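Local coordinates for protein chorismate mutase (Paraburkholderia phymatum, PDB 5TS9) that probably catalyses the rearrangement of chorismate to prephenate, as an all-helical chorismate mutase of the type II family, at residues Thr28-Gly40 with Trp92-Leu106. Numbering follows the deposited sequence. Where two conformers were deposited one is given.
Sequences TADQVALSKWDTG and WRRQGDAPATPRQSL
A bend at chi2 (58°) folds the Arg103 side chain back along helix 16-39 to Asp38, while Trp37, its CG anti to the backbone N (chi1 171°), reaches out to Trp92 and Ala98. The guanidinium meets the carboxylate side-on and nearly coplanar: in this salt bridge Arg103 NE donates to Asp38 OD2 (2.8 Å) and Arg103 NH2 to Asp38 OD1 (2.9 Å), both on the syn side. Arg103 NH1 donates to Pro99 O and Thr101 O, which helps fix the guanidinium's rotation and ties the loop to itself. Leu34 CD2 lies offset over one guanidinium face and packs against Trp92 CH2 (3.5 Å). Trp92 turns its edge to the face of Trp37, the planes at 89°, and Ala98 CB sits almost centrally above the five-membered ring of Trp37, a CH-pi contact of 3.5 Å to its centroid. Farther along, the buried Gln31 amide grips the loop backbone twice: NE2 donates to Pro102 O (2.8 Å), and OE1 accepts Gln104 N (2.8 Å) from above its carbonyl plane. The Gln104 amide stacks on that of Gln31. Leu106 sets CD1 beside Ser35 OG and CD2 against Val32 CG2. The result is a helix-connecting loop, running from glycine-terminated helix 67-95 to helix 106-128, strapped across helix 16-39 in this all-helical chorismate mutase fold.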
ATOM      1  N   THR A  28       0.038   7.094  13.248  1.00 19.26           N
ATOM      2  CA  THR A  28      -0.665   8.354  13.010  1.00 18.39           C
ATOM      3  C   THR A  28      -1.773   8.214  11.962  1.00 14.64           C
ATOM      4  O   THR A  28      -2.690   9.036  11.946  1.00 18.33           O
ATOM      5  CB  THR A  28       0.289   9.453  12.546  1.00 17.65           C
ATOM      6  OG1 THR A  28       0.845   9.088  11.269  1.00 17.12           O
ATOM      7  CG2 THR A  28       1.406   9.682  13.571  1.00 17.76           C
ATOM      8  N   ALA A  29      -1.699   7.204  11.086  1.00 14.55           N
ATOM      9  CA  ALA A  29      -2.759   6.980  10.094  1.00 18.41           C
ATOM     10  C   ALA A  29      -4.142   6.867  10.740  1.00 19.90           C
ATOM     11  O   ALA A  29      -5.143   7.336  10.177  1.00 17.97           O
ATOM     12  CB  ALA A  29      -2.460   5.721   9.277  1.00 12.65           C
ATOM     13  N   ASP A  30      -4.224   6.238  11.918  1.00 20.12           N
ATOM     14  CA  ASP A  30      -5.517   6.115  12.588  1.00 18.31           C
ATOM     15  C   ASP A  30      -6.114   7.486  12.871  1.00 21.04           C
ATOM     16  O   ASP A  30      -7.304   7.710  12.640  1.00 27.50           O
ATOM     17  CB  ASP A  30      -5.379   5.329  13.890  1.00 20.92           C
ATOM     18  CG  ASP A  30      -4.824   3.940  13.673  1.00 27.91           C
ATOM     19  OD1 ASP A  30      -4.077   3.747  12.693  1.00 27.19           O
ATOM     20  OD2 ASP A  30      -5.133   3.041  14.483  1.00 34.89           O
ATOM     21  N   GLN A  31      -5.296   8.429  13.349  1.00 22.65           N
ATOM     22  CA  GLN A  31      -5.848   9.745  13.649  1.00 22.96           C
ATOM     23  C   GLN A  31      -6.027  10.590  12.391  1.00 16.71           C
ATOM     24  O   GLN A  31      -6.912  11.452  12.363  1.00 20.89           O
ATOM     25  CB  GLN A  31      -4.965  10.479  14.661  1.00 19.83           C
ATOM     26  CG  GLN A  31      -5.203  10.081  16.122  1.00 18.28           C
ATOM     27  CD  GLN A  31      -6.421  10.775  16.707  1.00 23.04           C
ATOM     28  OE1 GLN A  31      -6.849  11.824  16.212  1.00 26.84           O
ATOM     29  NE2 GLN A  31      -6.975  10.210  17.767  1.00 25.87           N
ATOM     30  N   VAL A  32      -5.200  10.402  11.358  1.00 15.99           N
ATOM     31  CA  VAL A  32      -5.453  11.162  10.132  1.00 16.60           C
ATOM     32  C   VAL A  32      -6.744  10.673   9.458  1.00 18.53           C
ATOM     33  O   VAL A  32      -7.545  11.476   8.958  1.00 17.23           O
ATOM     34  CB  VAL A  32      -4.237  11.088   9.196  1.00 15.58           C
ATOM     35  CG1 VAL A  32      -4.615  11.611   7.804  1.00 16.96           C
ATOM     36  CG2 VAL A  32      -3.041  11.907   9.803  1.00 16.82           C
ATOM     37  N   ALA A  33      -6.984   9.361   9.480  1.00 16.89           N
ATOM     38  CA  ALA A  33      -8.239   8.806   8.965  1.00 19.69           C
ATOM     39  C   ALA A  33      -9.450   9.419   9.664  1.00 18.83           C
ATOM     40  O   ALA A  33     -10.415   9.817   9.010  1.00 24.88           O
ATOM     41  CB  ALA A  33      -8.249   7.285   9.131  1.00 14.99           C
ATOM     42  N   LEU A  34      -9.416   9.494  10.996  1.00 17.09           N
ATOM     43  CA  LEU A  34     -10.512  10.119  11.748  1.00 17.54           C
ATOM     44  C   LEU A  34     -10.774  11.539  11.274  1.00 27.33           C
ATOM     45  O   LEU A  34     -11.930  11.943  11.071  1.00 24.48           O
ATOM     46  CB  LEU A  34     -10.179  10.134  13.241  1.00 21.14           C
ATOM     47  CG  LEU A  34     -10.124   8.811  13.998  1.00 23.03           C
ATOM     48  CD1 LEU A  34      -9.604   9.041  15.434  1.00 24.76           C
ATOM     49  CD2 LEU A  34     -11.508   8.136  13.993  1.00 18.82           C
ATOM     50  N   SER A  35      -9.707  12.326  11.127  1.00 24.81           N
ATOM     51  CA  SER A  35      -9.869  13.705  10.699  1.00 22.58           C
ATOM     52  C   SER A  35     -10.484  13.778   9.311  1.00 21.44           C
ATOM     53  O   SER A  35     -11.344  14.625   9.043  1.00 21.04           O
ATOM     54  CB  SER A  35      -8.519  14.416  10.720  1.00 28.14           C
ATOM     55  OG  SER A  35      -8.637  15.694  10.110  1.00 29.90           O
ATOM     56  N   LYS A  36     -10.040  12.911   8.404  1.00 24.60           N
ATOM     57  CA  LYS A  36     -10.580  12.924   7.052  1.00 18.17           C
ATOM     58  C   LYS A  36     -12.004  12.380   7.020  1.00 20.27           C
ATOM     59  O   LYS A  36     -12.801  12.799   6.180  1.00 20.97           O
ATOM     60  CB  LYS A  36      -9.660  12.141   6.119  1.00 21.70           C
ATOM     61  CG  LYS A  36      -8.366  12.916   5.844  1.00 20.94           C
ATOM     62  CD  LYS A  36      -7.426  12.169   4.931  1.00 21.83           C
ATOM     63  CE  LYS A  36      -6.150  12.995   4.674  1.00 23.47           C
ATOM     64  NZ  LYS A  36      -5.027  12.067   4.233  1.00 25.05           N
ATOM     65  N   TRP A  37     -12.347  11.479   7.941  1.00 17.99           N
ATOM     66  CA  TRP A  37     -13.732  11.057   8.101  1.00 18.43           C
ATOM     67  C   TRP A  37     -14.616  12.227   8.538  1.00 19.96           C
ATOM     68  O   TRP A  37     -15.729  12.398   8.025  1.00 26.47           O
ATOM     69  CB  TRP A  37     -13.807   9.901   9.114  1.00 17.98           C
ATOM     70  CG  TRP A  37     -15.230   9.500   9.531  1.00 20.34           C
ATOM     71  CD1 TRP A  37     -15.980  10.030  10.554  1.00 25.79           C
ATOM     72  CD2 TRP A  37     -16.038   8.481   8.932  1.00 25.15           C
ATOM     73  NE1 TRP A  37     -17.209   9.403  10.613  1.00 25.16           N
ATOM     74  CE2 TRP A  37     -17.267   8.452   9.625  1.00 28.58           C
ATOM     75  CE3 TRP A  37     -15.840   7.592   7.863  1.00 19.50           C
ATOM     76  CZ2 TRP A  37     -18.292   7.557   9.296  1.00 29.85           C
ATOM     77  CZ3 TRP A  37     -16.855   6.704   7.543  1.00 20.93           C
ATOM     78  CH2 TRP A  37     -18.070   6.701   8.252  1.00 24.00           C
ATOM     79  N   ASP A  38     -14.128  13.055   9.465  1.00 20.65           N
ATOM     80  CA  ASP A  38     -14.895  14.214   9.925  1.00 26.26           C
ATOM     81  C   ASP A  38     -15.048  15.258   8.820  1.00 32.25           C
ATOM     82  O   ASP A  38     -16.140  15.797   8.613  1.00 34.84           O
ATOM     83  CB  ASP A  38     -14.222  14.837  11.151  1.00 23.43           C
ATOM     84  CG  ASP A  38     -14.223  13.914  12.371  1.00 26.79           C
ATOM     85  OD1 ASP A  38     -14.929  12.880  12.343  1.00 31.47           O
ATOM     86  OD2 ASP A  38     -13.503  14.213  13.355  1.00 29.36           O
ATOM     87  N   THR A  39     -13.965  15.564   8.095  1.00 28.70           N
ATOM     88  CA  THR A  39     -13.968  16.704   7.180  1.00 31.89           C
ATOM     89  C   THR A  39     -14.318  16.331   5.750  1.00 34.78           C
ATOM     90  O   THR A  39     -14.679  17.215   4.967  1.00 35.41           O
ATOM     91  CB  THR A  39     -12.595  17.393   7.161  1.00 30.34           C
ATOM     92  OG1 THR A  39     -11.630  16.492   6.607  1.00 33.83           O
ATOM     93  CG2 THR A  39     -12.155  17.787   8.547  1.00 30.90           C
ATOM     94  N   GLY A  40     -14.212  15.055   5.390  1.00 29.59           N
ATOM     95  CA  GLY A  40     -14.418  14.649   4.021  1.00 26.17           C
ATOM     96  C   GLY A  40     -13.242  14.888   3.104  1.00 27.18           C
ATOM     97  O   GLY A  40     -13.371  14.681   1.895  1.00 26.46           O
ATOM     98  N   TRP A  92     -15.080   1.926   8.086  1.00 15.32           N
ATOM     99  CA  TRP A  92     -16.071   2.780   8.751  1.00 16.27           C
ATOM    100  C   TRP A  92     -17.249   3.067   7.837  1.00 16.82           C
ATOM    101  O   TRP A  92     -18.402   3.081   8.287  1.00 19.51           O
ATOM    102  CB  TRP A  92     -15.406   4.082   9.189  1.00 16.29           C
ATOM    103  CG  TRP A  92     -14.286   3.840  10.130  1.00 15.92           C
ATOM    104  CD1 TRP A  92     -14.095   2.724  10.912  1.00 15.92           C
ATOM    105  CD2 TRP A  92     -13.185   4.715  10.395  1.00 15.66           C
ATOM    106  NE1 TRP A  92     -12.929   2.860  11.651  1.00 15.75           N
ATOM    107  CE2 TRP A  92     -12.357   4.074  11.347  1.00 15.48           C
ATOM    108  CE3 TRP A  92     -12.816   5.974   9.916  1.00 18.68           C
ATOM    109  CZ2 TRP A  92     -11.175   4.659  11.835  1.00 15.32           C
ATOM    110  CZ3 TRP A  92     -11.648   6.560  10.398  1.00 15.57           C
ATOM    111  CH2 TRP A  92     -10.837   5.896  11.349  1.00 15.35           C
ATOM    112  N   ARG A  93     -16.982   3.294   6.549  1.00 16.35           N
ATOM    113  CA  ARG A  93     -18.079   3.517   5.602  1.00 22.62           C
ATOM    114  C   ARG A  93     -19.043   2.334   5.582  1.00 19.05           C
ATOM    115  O   ARG A  93     -20.261   2.526   5.505  1.00 23.51           O
ATOM    116  CB  ARG A  93     -17.530   3.787   4.192  1.00 16.46           C
ATOM    117  CG  ARG A  93     -16.942   5.181   3.984  1.00 19.53           C
ATOM    118  CD  ARG A  93     -16.666   5.456   2.518  1.00 23.16           C
ATOM    119  NE  ARG A  93     -16.007   6.743   2.324  1.00 23.35           N
ATOM    120  CZ  ARG A  93     -14.711   6.900   2.097  1.00 30.24           C
ATOM    121  NH1 ARG A  93     -13.910   5.839   2.005  1.00 26.28           N
ATOM    122  NH2 ARG A  93     -14.216   8.124   1.947  1.00 32.44           N
ATOM    123  N   ARG A  94     -18.522   1.100   5.673  1.00 16.92           N
ATOM    124  CA  ARG A  94     -19.395  -0.073   5.623  1.00 17.51           C
ATOM    125  C   ARG A  94     -20.219  -0.228   6.901  1.00 27.22           C
ATOM    126  O   ARG A  94     -21.298  -0.830   6.872  1.00 23.77           O
ATOM    127  CB  ARG A  94     -18.569  -1.345   5.376  1.00 20.01           C
ATOM    128  CG  ARG A  94     -18.055  -1.503   3.931  1.00 18.78           C
ATOM    129  CD  ARG A  94     -17.265  -2.825   3.705  1.00 19.20           C
ATOM    130  NE  ARG A  94     -15.881  -2.727   4.171  1.00 16.43           N
ATOM    131  CZ  ARG A  94     -14.853  -2.298   3.441  1.00 20.48           C
ATOM    132  NH1 ARG A  94     -15.015  -1.940   2.163  1.00 14.41           N
ATOM    133  NH2 ARG A  94     -13.639  -2.255   3.985  1.00 17.79           N
ATOM    134  N   GLN A  95     -19.728   0.279   8.028  1.00 18.41           N
ATOM    135  CA  GLN A  95     -20.488   0.200   9.280  1.00 24.78           C
ATOM    136  C   GLN A  95     -21.382   1.409   9.503  1.00 31.38           C
ATOM    137  O   GLN A  95     -22.367   1.308  10.249  1.00 34.05           O
ATOM    138  CB  GLN A  95     -19.532   0.046  10.474  1.00 28.78           C
ATOM    139  CG  GLN A  95     -18.787  -1.283  10.500  1.00 42.25           C
ATOM    140  CD  GLN A  95     -17.429  -1.203  11.203  1.00 58.17           C
ATOM    141  OE1 GLN A  95     -17.167  -0.278  11.975  1.00 64.03           O
ATOM    142  NE2 GLN A  95     -16.558  -2.177  10.927  1.00 60.04           N
ATOM    143  N   GLY A  96     -21.079   2.542   8.870  1.00 20.04           N
ATOM    144  CA  GLY A  96     -21.875   3.739   9.050  1.00 21.06           C
ATOM    145  C   GLY A  96     -21.369   4.711  10.088  1.00 26.12           C
ATOM    146  O   GLY A  96     -22.003   5.758  10.291  1.00 25.82           O
ATOM    147  N   ASP A  97     -20.264   4.396  10.766  1.00 24.05           N
ATOM    148  CA  ASP A  97     -19.704   5.288  11.774  0.56 27.05           C
ATOM    149  C   ASP A  97     -18.250   4.908  12.013  1.00 29.98           C
ATOM    150  O   ASP A  97     -17.841   3.767  11.773  1.00 27.46           O
ATOM    151  CB  ASP A  97     -20.494   5.227  13.090  0.56 33.71           C
ATOM    152  CG  ASP A  97     -20.397   6.515  13.908  0.56 35.38           C
ATOM    153  OD1 ASP A  97     -19.624   7.439  13.538  0.56 33.13           O
ATOM    154  OD2 ASP A  97     -21.109   6.598  14.930  0.56 40.33           O
ATOM    155  N   ALA A  98     -17.475   5.887  12.477  1.00 30.83           N
ATOM    156  CA  ALA A  98     -16.090   5.756  12.879  1.00 18.91           C
ATOM    157  C   ALA A  98     -15.999   5.717  14.394  1.00 22.77           C
ATOM    158  O   ALA A  98     -16.914   6.176  15.086  1.00 25.79           O
ATOM    159  CB  ALA A  98     -15.274   6.930  12.337  1.00 19.89           C
ATOM    160  N   PRO A  99     -14.917   5.164  14.956  1.00 22.94           N
ATOM    161  CA  PRO A  99     -14.762   5.164  16.421  1.00 21.48           C
ATOM    162  C   PRO A  99     -14.886   6.567  17.012  1.00 27.65           C
ATOM    163  O   PRO A  99     -14.612   7.575  16.353  1.00 24.68           O
ATOM    164  CB  PRO A  99     -13.357   4.576  16.635  1.00 24.30           C
ATOM    165  CG  PRO A  99     -12.747   4.404  15.285  1.00 26.64           C
ATOM    166  CD  PRO A  99     -13.849   4.398  14.282  1.00 24.81           C
ATOM    167  N   ALA A 100     -15.335   6.627  18.265  1.00 27.93           N
ATOM    168  CA  ALA A 100     -15.459   7.879  19.003  1.00 34.98           C
ATOM    169  C   ALA A 100     -14.145   8.332  19.662  1.00 36.22           C
ATOM    170  O   ALA A 100     -14.182   9.147  20.588  1.00 36.94           O
ATOM    171  CB  ALA A 100     -16.547   7.754  20.073  1.00 30.36           C
ATOM    172  N   THR A 101     -13.011   7.812  19.230  1.00 31.31           N
ATOM    173  CA  THR A 101     -11.728   8.255  19.754  1.00 35.86           C
ATOM    174  C   THR A 101     -11.616   9.780  19.672  1.00 36.39           C
ATOM    175  O   THR A 101     -11.981  10.375  18.645  1.00 30.03           O
ATOM    176  CB  THR A 101     -10.596   7.610  18.955  1.00 34.23           C
ATOM    177  OG1 THR A 101     -10.870   6.216  18.785  1.00 34.76           O
ATOM    178  CG2 THR A 101      -9.266   7.789  19.666  1.00 34.03           C
ATOM    179  N   PRO A 102     -11.139  10.445  20.728  1.00 37.57           N
ATOM    180  CA  PRO A 102     -10.893  11.891  20.631  1.00 41.74           C
ATOM    181  C   PRO A 102      -9.888  12.219  19.530  1.00 31.87           C
ATOM    182  O   PRO A 102      -8.892  11.518  19.326  1.00 28.47           O
ATOM    183  CB  PRO A 102     -10.363  12.262  22.027  1.00 47.46           C
ATOM    184  CG  PRO A 102     -10.122  10.938  22.751  1.00 42.98           C
ATOM    185  CD  PRO A 102     -11.052   9.963  22.119  1.00 36.84           C
ATOM    186  N   ARG A 103     -10.190  13.276  18.786  1.00 30.76           N
ATOM    187  CA  ARG A 103      -9.350  13.677  17.666  1.00 29.65           C
ATOM    188  C   ARG A 103      -8.185  14.524  18.163  1.00 36.10           C
ATOM    189  O   ARG A 103      -8.350  15.392  19.023  1.00 34.03           O
ATOM    190  CB  ARG A 103     -10.161  14.470  16.646  1.00 31.81           C
ATOM    191  CG  ARG A 103     -10.837  13.625  15.578  1.00 40.57           C
ATOM    192  CD  ARG A 103     -11.782  12.579  16.182  1.00 35.61           C
ATOM    193  NE  ARG A 103     -12.838  12.229  15.236  1.00 30.54           N
ATOM    194  CZ  ARG A 103     -13.659  11.197  15.379  1.00 27.84           C
ATOM    195  NH1 ARG A 103     -13.556  10.393  16.427  1.00 24.52           N
ATOM    196  NH2 ARG A 103     -14.582  10.965  14.466  1.00 26.20           N
ATOM    197  N   GLN A 104      -7.005  14.265  17.616  1.00 31.93           N
ATOM    198  CA  GLN A 104      -5.809  15.043  17.915  1.00 30.64           C
ATOM    199  C   GLN A 104      -5.564  16.027  16.774  1.00 24.21           C
ATOM    200  O   GLN A 104      -5.650  15.643  15.602  1.00 31.85           O
ATOM    201  CB  GLN A 104      -4.609  14.108  18.093  1.00 29.95           C
ATOM    202  CG  GLN A 104      -4.742  13.145  19.291  1.00 37.33           C
ATOM    203  CD  GLN A 104      -3.760  11.979  19.219  1.00 39.17           C
ATOM    204  OE1 GLN A 104      -2.756  12.048  18.515  1.00 42.83           O
ATOM    205  NE2 GLN A 104      -4.062  10.892  19.930  1.00 37.95           N
ATOM    206  N   SER A 105      -5.262  17.282  17.109  1.00 25.14           N
ATOM    207  CA  SER A 105      -5.062  18.300  16.078  1.00 25.58           C
ATOM    208  C   SER A 105      -4.011  17.854  15.061  1.00 26.32           C
ATOM    209  O   SER A 105      -2.903  17.464  15.435  1.00 27.47           O
ATOM    210  CB  SER A 105      -4.630  19.607  16.723  1.00 27.49           C
ATOM    211  OG  SER A 105      -4.095  20.476  15.743  1.00 36.25           O
ATOM    212  N   LEU A 106      -4.354  17.922  13.769  1.00 23.72           N
ATOM    213  CA  LEU A 106      -3.393  17.520  12.744  1.00 23.97           C
ATOM    214  C   LEU A 106      -2.165  18.426  12.752  1.00 26.55           C
ATOM    215  O   LEU A 106      -1.031  17.948  12.703  1.00 26.70           O
ATOM    216  CB  LEU A 106      -4.029  17.524  11.356  1.00 26.66           C
ATOM    217  CG  LEU A 106      -5.121  16.515  11.029  1.00 34.55           C
ATOM    218  CD1 LEU A 106      -5.309  16.425   9.512  1.00 30.92           C
ATOM    219  CD2 LEU A 106      -4.820  15.149  11.640  1.00 34.08           C
TER